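Local structure of GCN5-related N-acetyltransferase (Brucella melitensis biovar Abortus 2308, 3TCV) at residues Q26-R31 with G160-E165; Q69-L74 with S131-P136; K110-Q115 with P136-R141; Q115-I120 with F149-Y154. The protein probably transfers an acetyl group from acetyl-CoA to an amine, possibly the N-terminal serine or alanine of a protein, as a member of the GCN5-related N-acetyltransferase family. All blocks are in the same frame, centred on the assembly; numbering follows the deposited sequence. Where two conformers were deposited one is given.

Contact 1: Q26-R31 with G160-E165; sequences QNWTPR and GYRRYE
The aliphatic part of Arg162 lies over one face of the Trp28 indole, with CG 3.3 Å from Trp28 CH2. Arg162 CD stands 3.9 Å from the centroid of the six-membered ring, 18° off its normal, a CH-pi contact. A bend at chi3 (69°) lifts the guanidinium farther out above the same face, its plane 67° from that of the indole; at that height any cation-pi attraction is weak at most. Its NH1 instead reaches Asn200 OD1 of the second subunit, while Trp28 NE1 bonds to Ala123 O. At the edge of the same indole, near its plane, sits the carbonyl O of Gly160. Arg31 meets the turn at Gly160 and Tyr161: its chain runs past Tyr161 in the opposite direction, and Arg31 CB touches Tyr161 CE2 at 3.5 Å. Bent at chi2 and chi3, it folds back past Gly160 and gives its NE proton to Leu159 O. Gly160, with positive phi, is where the chain leaves helical geometry after helix 142-158, and Arg162 leads into strand 163-169. Segment 26-31 lies across this helix-to-strand turn, with Tyr161 packed on Val155 of the helix and Ile127 of strand 126-134.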
loop_
_atom_site.group_PDB
_atom_site.type_symbol
_atom_site.label_atom_id
_atom_site.label_comp_id
_atom_site.label_asym_id
_atom_site.label_seq_id
_atom_site.Cartn_x
_atom_site.Cartn_y
_atom_site.Cartn_z
ATOM N N GLN B 26 -17.718 7.825 -13.865
ATOM C CA GLN B 26 -18.672 6.776 -14.238
ATOM C C GLN B 26 -18.210 6.015 -15.479
ATOM O O GLN B 26 -18.536 4.849 -15.631
ATOM C CB GLN B 26 -20.086 7.340 -14.465
ATOM N N ASN B 27 -17.454 6.663 -16.354
ATOM C CA ASN B 27 -16.928 6.011 -17.553
ATOM C C ASN B 27 -15.470 5.560 -17.482
ATOM O O ASN B 27 -14.906 5.094 -18.481
ATOM C CB ASN B 27 -17.094 6.944 -18.743
ATOM C CG ASN B 27 -18.547 7.273 -19.009
ATOM O OD1 ASN B 27 -18.876 8.409 -19.333
ATOM N ND2 ASN B 27 -19.431 6.285 -18.837
ATOM N N TRP B 28 -14.865 5.706 -16.312
ATOM C CA TRP B 28 -13.474 5.334 -16.117
ATOM C C TRP B 28 -13.233 3.897 -16.491
ATOM O O TRP B 28 -14.019 3.021 -16.135
ATOM C CB TRP B 28 -13.095 5.547 -14.654
ATOM C CG TRP B 28 -11.692 5.094 -14.340
ATOM C CD1 TRP B 28 -11.286 3.869 -13.823
ATOM C CD2 TRP B 28 -10.465 5.858 -14.517
ATOM N NE1 TRP B 28 -9.927 3.829 -13.679
ATOM C CE2 TRP B 28 -9.375 4.991 -14.077
ATOM C CE3 TRP B 28 -10.163 7.132 -14.991
ATOM C CZ2 TRP B 28 -8.059 5.398 -14.118
ATOM C CZ3 TRP B 28 -8.832 7.531 -15.017
ATOM C CH2 TRP B 28 -7.809 6.683 -14.603
ATOM N N THR B 29 -12.137 3.642 -17.202
ATOM C CA THR B 29 -11.692 2.273 -17.496
ATOM C C THR B 29 -10.187 2.141 -17.239
ATOM O O THR B 29 -9.486 3.160 -17.101
ATOM C CB THR B 29 -11.983 1.881 -18.955
ATOM O OG1 THR B 29 -11.394 2.843 -19.842
ATOM C CG2 THR B 29 -13.484 1.802 -19.194
ATOM N N PRO B 30 -9.682 0.891 -17.178
ATOM C CA PRO B 30 -8.256 0.751 -16.901
ATOM C C PRO B 30 -7.367 1.540 -17.869
ATOM O O PRO B 30 -7.698 1.690 -19.037
ATOM C CB PRO B 30 -8.019 -0.753 -17.037
ATOM C CG PRO B 30 -9.319 -1.365 -16.643
ATOM C CD PRO B 30 -10.375 -0.413 -17.144
ATOM N N ARG B 31 -6.257 2.054 -17.354
ATOM C CA ARG B 31 -5.288 2.785 -18.166
ATOM C C ARG B 31 -4.240 1.820 -18.691
ATOM O O ARG B 31 -4.085 0.729 -18.150
ATOM C CB ARG B 31 -4.579 3.826 -17.296
ATOM C CG ARG B 31 -5.516 4.774 -16.562
ATOM C CD ARG B 31 -6.434 5.459 -17.540
ATOM N NE ARG B 31 -5.675 6.082 -18.617
ATOM C CZ ARG B 31 -6.174 6.405 -19.810
ATOM N NH1 ARG B 31 -7.452 6.157 -20.098
ATOM N NH2 ARG B 31 -5.381 6.979 -20.724
ATOM N N GLY B 160 -2.101 8.694 -18.603
ATOM C CA GLY B 160 -3.357 9.243 -18.087
ATOM C C GLY B 160 -3.709 8.714 -16.707
ATOM O O GLY B 160 -4.880 8.537 -16.383
ATOM N N TYR B 161 -2.688 8.489 -15.876
ATOM C CA TYR B 161 -2.931 8.008 -14.504
ATOM C C TYR B 161 -3.486 9.114 -13.590
ATOM O O TYR B 161 -3.503 10.305 -13.958
ATOM C CB TYR B 161 -1.656 7.380 -13.937
ATOM C CG TYR B 161 -1.411 5.950 -14.351
ATOM C CD1 TYR B 161 -0.955 5.001 -13.428
ATOM C CD2 TYR B 161 -1.601 5.529 -15.657
ATOM C CE1 TYR B 161 -0.711 3.695 -13.802
ATOM C CE2 TYR B 161 -1.360 4.219 -16.038
ATOM C CZ TYR B 161 -0.913 3.299 -15.119
ATOM O OH TYR B 161 -0.659 1.986 -15.488
ATOM N N ARG B 162 -4.015 8.704 -12.427
ATOM C CA ARG B 162 -4.729 9.589 -11.507
ATOM C C ARG B 162 -3.880 9.963 -10.288
ATOM O O ARG B 162 -4.169 10.927 -9.608
ATOM C CB ARG B 162 -5.969 8.881 -10.918
ATOM C CG ARG B 162 -6.990 8.354 -11.878
ATOM C CD ARG B 162 -8.230 7.915 -11.120
ATOM N NE ARG B 162 -8.935 9.064 -10.555
ATOM C CZ ARG B 162 -9.476 9.122 -9.334
ATOM N NH1 ARG B 162 -9.395 8.097 -8.480
ATOM N NH2 ARG B 162 -10.071 10.230 -8.947
ATOM N N ARG B 163 -2.913 9.111 -9.958
ATOM C CA ARG B 163 -2.180 9.188 -8.686
ATOM C C ARG B 163 -0.773 8.640 -8.883
ATOM O O ARG B 163 -0.582 7.502 -9.401
ATOM C CB ARG B 163 -2.942 8.372 -7.619
ATOM C CG ARG B 163 -2.226 8.139 -6.288
ATOM C CD ARG B 163 -2.992 7.203 -5.351
ATOM N NE ARG B 163 -2.152 6.876 -4.190
ATOM C CZ ARG B 163 -1.886 7.694 -3.178
ATOM N NH1 ARG B 163 -2.510 8.837 -3.052
ATOM N NH2 ARG B 163 -1.049 7.323 -2.220
ATOM N N TYR B 164 0.216 9.448 -8.490
ATOM C CA TYR B 164 1.645 9.148 -8.684
ATOM C C TYR B 164 2.319 9.222 -7.316
ATOM O O TYR B 164 2.222 10.235 -6.618
ATOM C CB TYR B 164 2.203 10.185 -9.646
ATOM C CG TYR B 164 3.655 10.080 -10.033
ATOM C CD1 TYR B 164 4.181 8.919 -10.576
ATOM C CD2 TYR B 164 4.498 11.172 -9.899
ATOM C CE1 TYR B 164 5.509 8.876 -10.967
ATOM C CE2 TYR B 164 5.823 11.140 -10.292
ATOM C CZ TYR B 164 6.323 9.975 -10.826
ATOM O OH TYR B 164 7.641 9.924 -11.225
ATOM N N GLU B 165 2.900 8.105 -6.887
ATOM C CA GLU B 165 3.320 7.962 -5.506
ATOM C C GLU B 165 4.821 8.015 -5.309
ATOM O O GLU B 165 5.600 7.563 -6.173
ATOM C CB GLU B 165 2.837 6.616 -4.940
ATOM C CG GLU B 165 1.339 6.409 -4.912
ATOM C CD GLU B 165 0.922 4.991 -4.600
ATOM O OE1 GLU B 165 -0.116 4.866 -3.942
ATOM O OE2 GLU B 165 1.594 4.006 -5.044
#

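Contact 2: Q69-L74 with S131-P136; sequences QRFTWL and SIYWGP
The strand 126-134 of the central GNAT sheet meets here the turn that follows helix 67-70, a type I beta turn from Phe71 to Leu74. Tyr133 is the meeting point. Phe71 CE2 sits over the centre of its ring, 3.8 Å from Tyr133 CE1, with the ring planes inclined at 48°; Gly135 N lies over the opposite face. Arg70 CB lies at the ring's edge, and farther out Arg70 CD approaches Tyr133 OH at 3.5 Å. With CG anti to the carbonyl carbon (chi1 -65°) and the chain extended as far as NE, Arg70 reaches Pro136, whose CB lies over one guanidinium face, 3.6 Å from Arg70 NH2. Leu74 puts CD1 against Tyr133 CB at 3.9 Å, and its other methyl, CD2, comes to 3.2 Å from Ile132 O. One water joins the segments, accepting from Arg70 NH1 at 2.9 Å and donating to Trp134 O at 2.7 Å. Direct contact is mostly carbon packing; the polar link runs through the water, while Tyr133 OH bonds to Ala61 O and Arg70 NE pairs with Asp66 OD1, which probably helps hold the guanidinium over the proline.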
loop_
_atom_site.group_PDB
_atom_site.type_symbol
_atom_site.label_atom_id
_atom_site.label_comp_id
_atom_site.label_asym_id
_atom_site.label_seq_id
_atom_site.Cartn_x
_atom_site.Cartn_y
_atom_site.Cartn_z
ATOM N N GLN B 69 27.207 4.776 1.971
ATOM C CA GLN B 69 26.343 5.882 2.433
ATOM C C GLN B 69 25.147 6.065 1.509
ATOM O O GLN B 69 24.012 6.149 1.973
ATOM C CB GLN B 69 27.108 7.228 2.570
ATOM N N ARG B 70 25.391 6.095 0.197
ATOM C CA ARG B 70 24.320 6.318 -0.770
ATOM C C ARG B 70 23.279 5.216 -0.774
ATOM O O ARG B 70 22.142 5.464 -1.143
ATOM C CB ARG B 70 24.883 6.487 -2.185
ATOM C CG ARG B 70 25.741 7.725 -2.354
ATOM C CD ARG B 70 26.461 7.756 -3.689
ATOM N NE ARG B 70 27.401 8.878 -3.703
ATOM C CZ ARG B 70 27.067 10.141 -3.944
ATOM N NH1 ARG B 70 25.828 10.481 -4.297
ATOM N NH2 ARG B 70 28.015 11.079 -3.877
ATOM N N PHE B 71 23.669 3.994 -0.406
ATOM C CA PHE B 71 22.751 2.851 -0.438
ATOM C C PHE B 71 22.058 2.601 0.893
ATOM O O PHE B 71 21.254 1.686 0.972
ATOM C CB PHE B 71 23.486 1.574 -0.872
ATOM C CG PHE B 71 23.503 1.353 -2.360
ATOM C CD1 PHE B 71 22.822 0.291 -2.927
ATOM C CD2 PHE B 71 24.178 2.218 -3.201
ATOM C CE1 PHE B 71 22.829 0.084 -4.287
ATOM C CE2 PHE B 71 24.187 2.019 -4.570
ATOM C CZ PHE B 71 23.510 0.953 -5.115
ATOM N N THR B 72 22.341 3.412 1.916
ATOM C CA THR B 72 21.840 3.176 3.285
ATOM C C THR B 72 20.356 2.822 3.319
ATOM O O THR B 72 19.967 1.807 3.929
ATOM C CB THR B 72 22.047 4.421 4.172
ATOM O OG1 THR B 72 23.447 4.726 4.253
ATOM C CG2 THR B 72 21.506 4.186 5.574
ATOM N N TRP B 73 19.544 3.639 2.646
ATOM C CA TRP B 73 18.081 3.506 2.712
ATOM C C TRP B 73 17.487 2.698 1.616
ATOM O O TRP B 73 16.276 2.501 1.600
ATOM C CB TRP B 73 17.418 4.888 2.715
ATOM C CG TRP B 73 17.966 5.786 3.765
ATOM C CD1 TRP B 73 18.809 6.879 3.590
ATOM C CD2 TRP B 73 17.749 5.691 5.194
ATOM N NE1 TRP B 73 19.110 7.457 4.785
ATOM C CE2 TRP B 73 18.512 6.786 5.797
ATOM C CE3 TRP B 73 17.037 4.836 6.013
ATOM C CZ2 TRP B 73 18.530 7.002 7.162
ATOM C CZ3 TRP B 73 17.059 5.060 7.394
ATOM C CH2 TRP B 73 17.798 6.113 7.957
ATOM N N LEU B 74 18.302 2.254 0.663
ATOM C CA LEU B 74 17.826 1.425 -0.435
ATOM C C LEU B 74 17.633 -0.003 0.042
ATOM O O LEU B 74 18.155 -0.382 1.069
ATOM C CB LEU B 74 18.831 1.458 -1.583
ATOM C CG LEU B 74 18.930 2.776 -2.342
ATOM C CD1 LEU B 74 19.769 2.600 -3.606
ATOM C CD2 LEU B 74 17.542 3.282 -2.687
ATOM N N SER B 131 12.651 2.645 -6.301
ATOM C CA SER B 131 13.903 1.968 -6.600
ATOM C C SER B 131 14.946 2.985 -7.108
ATOM O O SER B 131 15.704 2.676 -8.006
ATOM C CB SER B 131 13.685 0.882 -7.666
ATOM O OG SER B 131 12.604 0.001 -7.335
ATOM N N ILE B 132 14.951 4.180 -6.558
ATOM C CA ILE B 132 15.811 5.265 -7.072
ATOM C C ILE B 132 17.235 5.174 -6.532
ATOM O O ILE B 132 17.453 5.145 -5.326
ATOM C CB ILE B 132 15.237 6.656 -6.678
ATOM C CG1 ILE B 132 13.877 6.875 -7.359
ATOM C CG2 ILE B 132 16.236 7.773 -7.033
ATOM C CD1 ILE B 132 13.151 8.125 -6.875
ATOM N N TYR B 133 18.208 5.125 -7.440
ATOM C CA TYR B 133 19.586 5.390 -7.087
ATOM C C TYR B 133 20.133 6.384 -8.097
ATOM O O TYR B 133 20.311 6.042 -9.270
ATOM C CB TYR B 133 20.465 4.124 -7.093
ATOM C CG TYR B 133 21.919 4.474 -6.938
ATOM C CD1 TYR B 133 22.351 5.197 -5.829
ATOM C CD2 TYR B 133 22.863 4.122 -7.889
ATOM C CE1 TYR B 133 23.677 5.577 -5.677
ATOM C CE2 TYR B 133 24.208 4.495 -7.741
ATOM C CZ TYR B 133 24.604 5.212 -6.635
ATOM O OH TYR B 133 25.926 5.600 -6.436
ATOM N N TRP B 134 20.381 7.607 -7.620
ATOM C CA TRP B 134 20.986 8.661 -8.417
ATOM C C TRP B 134 22.362 8.941 -7.873
ATOM O O TRP B 134 22.526 9.539 -6.810
ATOM C CB TRP B 134 20.121 9.913 -8.387
ATOM C CG TRP B 134 18.769 9.776 -9.036
ATOM C CD1 TRP B 134 18.398 8.970 -10.099
ATOM C CD2 TRP B 134 17.563 10.539 -8.691
ATOM N NE1 TRP B 134 17.070 9.143 -10.401
ATOM C CE2 TRP B 134 16.523 10.098 -9.610
ATOM C CE3 TRP B 134 17.260 11.488 -7.732
ATOM C CZ2 TRP B 134 15.234 10.579 -9.534
ATOM C CZ3 TRP B 134 15.950 11.973 -7.665
ATOM C CH2 TRP B 134 14.964 11.524 -8.546
ATOM N N GLY B 135 23.376 8.474 -8.596
ATOM C CA GLY B 135 24.746 8.589 -8.160
ATOM C C GLY B 135 25.339 9.969 -8.333
ATOM O O GLY B 135 24.668 10.920 -8.770
ATOM N N PRO B 136 26.611 10.095 -7.977
ATOM C CA PRO B 136 27.279 11.397 -7.913
ATOM C C PRO B 136 27.313 12.188 -9.221
ATOM O O PRO B 136 27.360 13.414 -9.168
ATOM C CB PRO B 136 28.684 11.057 -7.431
ATOM C CG PRO B 136 28.875 9.613 -7.670
ATOM C CD PRO B 136 27.526 8.972 -7.708
HETATM O O HOH W 1 23.358 8.963 -4.260
#

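Contact 3: K110-Q115 with P136-R141; sequences KVAGRQ and PLISRR
Ala112 CB is the point on which the tight half of this contact turns. It meets Ile138 CG2 at 3.5 Å and Leu137 CB at 3.8 Å, so that one methyl group is held between two consecutive side chains of the loop. Ile138 turns its CG2 branch onto the alanine because CG1 lies between the backbone N and the carbonyl carbon (chi1 63°), which places CG2 anti to the carbonyl carbon; Ile138 CG1 and CD1 follow along the same Ala112 CB at 4.0 Å each. Ile138, buried, also packs on Val103 and Asp105 of strand 99-105 and on Ala143 of helix 142-158. The strand is irregular at just this place: Ala112 and Gly113 both face Val103 in a classic beta bulge. On its other edge strand 110-121 pairs with strand 126-134, and segment 136-141 lies in the loop between that strand and helix 142-158, closing with a type II turn from Ile138 to Arg141, the N-cap residue of the helix. Toward Lys110 the packing thins. Leu137, exposed, reaches along the strand with CD1, which touches Lys110 CB at 3.8 Å, while the rest of the lysine chain bends at chi2 and leads away from the loop. Between the backbones a water bridges instead of a direct bond, donating to Ala112 O at 2.9 Å and accepting from Leu137 N at 3.0 Å.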
loop_
_atom_site.group_PDB
_atom_site.type_symbol
_atom_site.label_atom_id
_atom_site.label_comp_id
_atom_site.label_asym_id
_atom_site.label_seq_id
_atom_site.Cartn_x
_atom_site.Cartn_y
_atom_site.Cartn_z
ATOM N N LYS B 110 27.448 8.758 -19.642
ATOM C CA LYS B 110 27.584 7.595 -18.759
ATOM C C LYS B 110 26.291 7.294 -18.007
ATOM O O LYS B 110 25.553 8.202 -17.646
ATOM C CB LYS B 110 28.658 7.829 -17.688
ATOM C CG LYS B 110 30.049 8.235 -18.170
ATOM C CD LYS B 110 30.721 7.161 -18.968
ATOM C CE LYS B 110 32.165 7.559 -19.299
ATOM N NZ LYS B 110 32.667 6.746 -20.443
ATOM N N VAL B 111 26.055 6.019 -17.742
ATOM C CA VAL B 111 24.979 5.626 -16.833
ATOM C C VAL B 111 25.339 6.185 -15.464
ATOM O O VAL B 111 26.467 6.026 -14.982
ATOM C CB VAL B 111 24.810 4.099 -16.773
ATOM C CG1 VAL B 111 23.776 3.710 -15.704
ATOM C CG2 VAL B 111 24.461 3.539 -18.163
ATOM N N ALA B 112 24.397 6.898 -14.866
ATOM C CA ALA B 112 24.646 7.580 -13.596
ATOM C C ALA B 112 23.832 7.006 -12.443
ATOM O O ALA B 112 24.099 7.302 -11.295
ATOM C CB ALA B 112 24.351 9.063 -13.753
ATOM N N GLY B 113 22.857 6.180 -12.764
ATOM C CA GLY B 113 21.993 5.594 -11.752
ATOM C C GLY B 113 20.889 4.798 -12.367
ATOM O O GLY B 113 20.939 4.431 -13.558
ATOM N N ARG B 114 19.855 4.546 -11.580
ATOM C CA ARG B 114 18.714 3.789 -12.075
ATOM C C ARG B 114 17.471 4.162 -11.265
ATOM O O ARG B 114 17.598 4.733 -10.184
ATOM C CB ARG B 114 19.002 2.269 -12.046
ATOM C CG ARG B 114 19.697 1.737 -10.805
ATOM C CD ARG B 114 18.795 1.534 -9.593
ATOM N NE ARG B 114 19.474 0.808 -8.515
ATOM C CZ ARG B 114 18.913 0.398 -7.378
ATOM N NH1 ARG B 114 17.645 0.670 -7.115
ATOM N NH2 ARG B 114 19.611 -0.312 -6.501
ATOM N N GLN B 115 16.300 3.864 -11.817
ATOM C CA GLN B 115 15.019 4.145 -11.157
ATOM C C GLN B 115 13.941 3.279 -11.799
ATOM O O GLN B 115 14.183 2.692 -12.844
ATOM C CB GLN B 115 14.656 5.637 -11.299
ATOM C CG GLN B 115 14.489 6.133 -12.726
ATOM C CD GLN B 115 14.287 7.643 -12.834
ATOM O OE1 GLN B 115 14.996 8.412 -12.195
ATOM N NE2 GLN B 115 13.343 8.074 -13.679
ATOM N N PRO B 136 26.611 10.095 -7.977
ATOM C CA PRO B 136 27.279 11.397 -7.913
ATOM C C PRO B 136 27.313 12.188 -9.221
ATOM O O PRO B 136 27.360 13.414 -9.168
ATOM C CB PRO B 136 28.684 11.057 -7.431
ATOM C CG PRO B 136 28.875 9.613 -7.670
ATOM C CD PRO B 136 27.526 8.972 -7.708
ATOM N N LEU B 137 27.230 11.531 -10.369
ATOM C CA LEU B 137 27.221 12.263 -11.624
ATOM C C LEU B 137 25.994 13.147 -11.753
ATOM O O LEU B 137 26.040 14.164 -12.435
ATOM C CB LEU B 137 27.292 11.336 -12.830
ATOM C CG LEU B 137 28.576 10.557 -13.115
ATOM C CD1 LEU B 137 28.338 9.686 -14.340
ATOM C CD2 LEU B 137 29.761 11.493 -13.341
ATOM N N ILE B 138 24.888 12.763 -11.109
ATOM C CA ILE B 138 23.640 13.495 -11.282
ATOM C C ILE B 138 22.983 13.966 -9.991
ATOM O O ILE B 138 22.071 14.773 -10.062
ATOM C CB ILE B 138 22.606 12.671 -12.081
ATOM C CG1 ILE B 138 22.210 11.377 -11.338
ATOM C CG2 ILE B 138 23.164 12.362 -13.457
ATOM C CD1 ILE B 138 21.115 10.584 -12.043
ATOM N N SER B 139 23.427 13.455 -8.837
ATOM C CA SER B 139 22.764 13.747 -7.563
ATOM C C SER B 139 22.816 15.255 -7.303
ATOM O O SER B 139 23.872 15.863 -7.421
ATOM C CB SER B 139 23.451 13.010 -6.414
ATOM O OG SER B 139 22.632 13.079 -5.264
ATOM N N ARG B 140 21.670 15.859 -6.991
ATOM C CA ARG B 140 21.592 17.302 -6.783
ATOM C C ARG B 140 21.983 18.166 -8.004
ATOM O O ARG B 140 22.335 19.322 -7.847
ATOM C CB ARG B 140 22.403 17.695 -5.530
ATOM N N ARG B 141 21.919 17.602 -9.215
ATOM C CA ARG B 141 22.089 18.341 -10.457
ATOM C C ARG B 141 20.785 18.258 -11.264
ATOM O O ARG B 141 19.911 17.434 -10.970
ATOM C CB ARG B 141 23.272 17.770 -11.278
HETATM O O HOH W 2 26.587 8.648 -10.906
#

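Contact 4: Q115-I120 with F149-Y154; sequences QALMRI and FLFMQY
Phe151 is sandwiched between two residues of one strand, Gln115 over one face of its ring and Leu117 over the other. Gln115 has CG between the backbone N and the carbonyl carbon and an extended chain beyond, and this brings its amide in over the ring: NE2 stands above the centre, 3.4 Å from Phe151 CE2, with the amide plane tilted 61° from the ring. The amide is fixed at both ends, since NE2 bonds to Ala147 O and OE1 takes the indole N-H of Trp134. Across the ring, Leu117 CG lies 3.8 Å from the centroid in a CH-pi contact, displaced toward the rim, while Leu117 CD2 approaches Phe151 CD2 at 3.5 Å. The other methyl, Leu117 CD1, turns to the edge of Tyr154, 4.1 Å from Tyr154 CD2. Phe151 adopts an unusual chi1 of -92°, off the staggered positions, as it slips between the two strand residues with its edge toward the backbone of Ala116. Tyr154 OH bonds to the backbone N of Glu35. The axes of strand 115-118 and helix segment 149-154 run nearly parallel, at 22°: a buried helix packed on one face of the mixed GNAT sheet.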
loop_
_atom_site.group_PDB
_atom_site.type_symbol
_atom_site.label_atom_id
_atom_site.label_comp_id
_atom_site.label_asym_id
_atom_site.label_seq_id
_atom_site.Cartn_x
_atom_site.Cartn_y
_atom_site.Cartn_z
ATOM N N GLN B 115 16.300 3.864 -11.817
ATOM C CA GLN B 115 15.019 4.145 -11.157
ATOM C C GLN B 115 13.941 3.279 -11.799
ATOM O O GLN B 115 14.183 2.692 -12.844
ATOM C CB GLN B 115 14.656 5.637 -11.299
ATOM C CG GLN B 115 14.489 6.133 -12.726
ATOM C CD GLN B 115 14.287 7.643 -12.834
ATOM O OE1 GLN B 115 14.996 8.412 -12.195
ATOM N NE2 GLN B 115 13.343 8.074 -13.679
ATOM N N ALA B 116 12.758 3.220 -11.194
ATOM C CA ALA B 116 11.712 2.346 -11.705
ATOM C C ALA B 116 10.328 2.907 -11.497
ATOM O O ALA B 116 10.084 3.673 -10.549
ATOM C CB ALA B 116 11.828 0.964 -11.046
ATOM N N LEU B 117 9.436 2.543 -12.411
ATOM C CA LEU B 117 7.995 2.633 -12.213
ATOM C C LEU B 117 7.574 1.313 -11.595
ATOM O O LEU B 117 7.980 0.237 -12.082
ATOM C CB LEU B 117 7.270 2.883 -13.541
ATOM C CG LEU B 117 7.541 4.260 -14.181
ATOM C CD1 LEU B 117 6.966 4.310 -15.592
ATOM C CD2 LEU B 117 6.981 5.400 -13.308
ATOM N N MET B 118 6.829 1.375 -10.501
ATOM C CA MET B 118 6.543 0.175 -9.717
ATOM C C MET B 118 5.204 0.260 -9.022
ATOM O O MET B 118 4.577 1.299 -9.009
ATOM C CB MET B 118 7.658 -0.067 -8.687
ATOM C CG MET B 118 7.846 1.043 -7.666
ATOM S SD MET B 118 9.353 0.781 -6.686
ATOM C CE MET B 118 8.686 -0.389 -5.505
ATOM N N ARG B 119 4.796 -0.844 -8.415
ATOM C CA ARG B 119 3.479 -0.969 -7.805
ATOM C C ARG B 119 2.432 -0.435 -8.770
ATOM O O ARG B 119 1.587 0.405 -8.438
ATOM C CB ARG B 119 3.465 -0.303 -6.434
ATOM C CG ARG B 119 4.452 -1.015 -5.485
ATOM C CD ARG B 119 4.529 -0.425 -4.092
ATOM N NE ARG B 119 3.197 -0.290 -3.578
ATOM C CZ ARG B 119 2.466 0.825 -3.645
ATOM N NH1 ARG B 119 2.981 1.941 -4.144
ATOM N NH2 ARG B 119 1.210 0.813 -3.195
ATOM N N ILE B 120 2.507 -0.988 -9.980
ATOM C CA ILE B 120 1.737 -0.543 -11.119
ATOM C C ILE B 120 0.280 -1.038 -10.973
ATOM O O ILE B 120 0.035 -2.243 -10.767
ATOM C CB ILE B 120 2.388 -1.044 -12.437
ATOM C CG1 ILE B 120 3.856 -0.572 -12.557
ATOM C CG2 ILE B 120 1.584 -0.559 -13.641
ATOM C CD1 ILE B 120 4.695 -1.361 -13.565
ATOM N N PHE B 149 11.065 14.120 -13.548
ATOM C CA PHE B 149 10.140 14.822 -14.425
ATOM C C PHE B 149 9.692 13.952 -15.583
ATOM O O PHE B 149 8.507 13.909 -15.911
ATOM C CB PHE B 149 10.764 16.101 -15.011
ATOM C CG PHE B 149 9.831 16.861 -15.929
ATOM C CD1 PHE B 149 8.718 17.523 -15.424
ATOM C CD2 PHE B 149 10.042 16.870 -17.303
ATOM C CE1 PHE B 149 7.849 18.203 -16.278
ATOM C CE2 PHE B 149 9.186 17.552 -18.163
ATOM C CZ PHE B 149 8.091 18.223 -17.648
ATOM N N LEU B 150 10.639 13.292 -16.241
ATOM C CA LEU B 150 10.296 12.484 -17.403
ATOM C C LEU B 150 9.319 11.340 -17.072
ATOM O O LEU B 150 8.426 11.046 -17.853
ATOM C CB LEU B 150 11.551 11.962 -18.091
ATOM C CG LEU B 150 12.413 12.991 -18.835
ATOM C CD1 LEU B 150 13.753 12.356 -19.192
ATOM C CD2 LEU B 150 11.703 13.579 -20.064
ATOM N N PHE B 151 9.482 10.695 -15.915
ATOM C CA PHE B 151 8.519 9.708 -15.470
ATOM C C PHE B 151 7.157 10.349 -15.178
ATOM O O PHE B 151 6.118 9.811 -15.573
ATOM C CB PHE B 151 9.011 9.017 -14.194
ATOM C CG PHE B 151 9.798 7.739 -14.405
ATOM C CD1 PHE B 151 10.266 7.333 -15.657
ATOM C CD2 PHE B 151 10.120 6.948 -13.292
ATOM C CE1 PHE B 151 10.982 6.143 -15.784
ATOM C CE2 PHE B 151 10.840 5.770 -13.422
ATOM C CZ PHE B 151 11.275 5.379 -14.676
ATOM N N MET B 152 7.165 11.486 -14.480
ATOM C CA MET B 152 5.919 12.120 -14.059
ATOM C C MET B 152 5.108 12.537 -15.287
ATOM O O MET B 152 3.883 12.333 -15.374
ATOM C CB MET B 152 6.187 13.323 -13.168
ATOM C CG MET B 152 4.926 13.806 -12.460
ATOM S SD MET B 152 5.254 14.705 -10.940
ATOM C CE MET B 152 6.026 16.145 -11.587
ATOM N N GLN B 153 5.818 13.099 -16.254
ATOM C CA GLN B 153 5.199 13.526 -17.506
ATOM C C GLN B 153 4.567 12.355 -18.263
ATOM O O GLN B 153 3.459 12.464 -18.792
ATOM C CB GLN B 153 6.254 14.166 -18.387
ATOM C CG GLN B 153 5.678 14.795 -19.635
ATOM C CD GLN B 153 6.684 15.661 -20.336
ATOM O OE1 GLN B 153 6.459 16.868 -20.519
ATOM N NE2 GLN B 153 7.808 15.072 -20.705
ATOM N N TYR B 154 5.294 11.243 -18.314
ATOM C CA TYR B 154 4.837 10.042 -19.018
ATOM C C TYR B 154 3.582 9.478 -18.365
ATOM O O TYR B 154 2.598 9.162 -19.048
ATOM C CB TYR B 154 5.953 9.021 -19.010
ATOM C CG TYR B 154 5.603 7.680 -19.598
ATOM C CD1 TYR B 154 5.167 7.555 -20.922
ATOM C CD2 TYR B 154 5.751 6.515 -18.835
ATOM C CE1 TYR B 154 4.878 6.296 -21.463
ATOM C CE2 TYR B 154 5.460 5.271 -19.361
ATOM C CZ TYR B 154 5.028 5.162 -20.668
ATOM O OH TYR B 154 4.755 3.895 -21.136
#

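How the contacts relate
All four contacts draw on the mixed central sheet. Contacts 2 and 3 are close, their centres 10 Å apart; they share Pro136 and use the neighbouring strands 126-134 and 110-121, joined where Tyr133 pairs with Arg114. Contact 4 continues along strand 110-121 from contact 3, with Gln115 common to both, and lies 17 Å from contact 2, centre to centre. Contact 1 is about 30 Å from contacts 2 and 3, centre to centre, beyond the chain's centre, but touches contact 4 through the Glu165-Arg119 salt bridge and the packing of Tyr164 on Phe151. Along the chain, contact 1 encloses the others, whose segments interleave, so a segment near the N-terminus packs on the turn into strand 163-169, beside the second subunit.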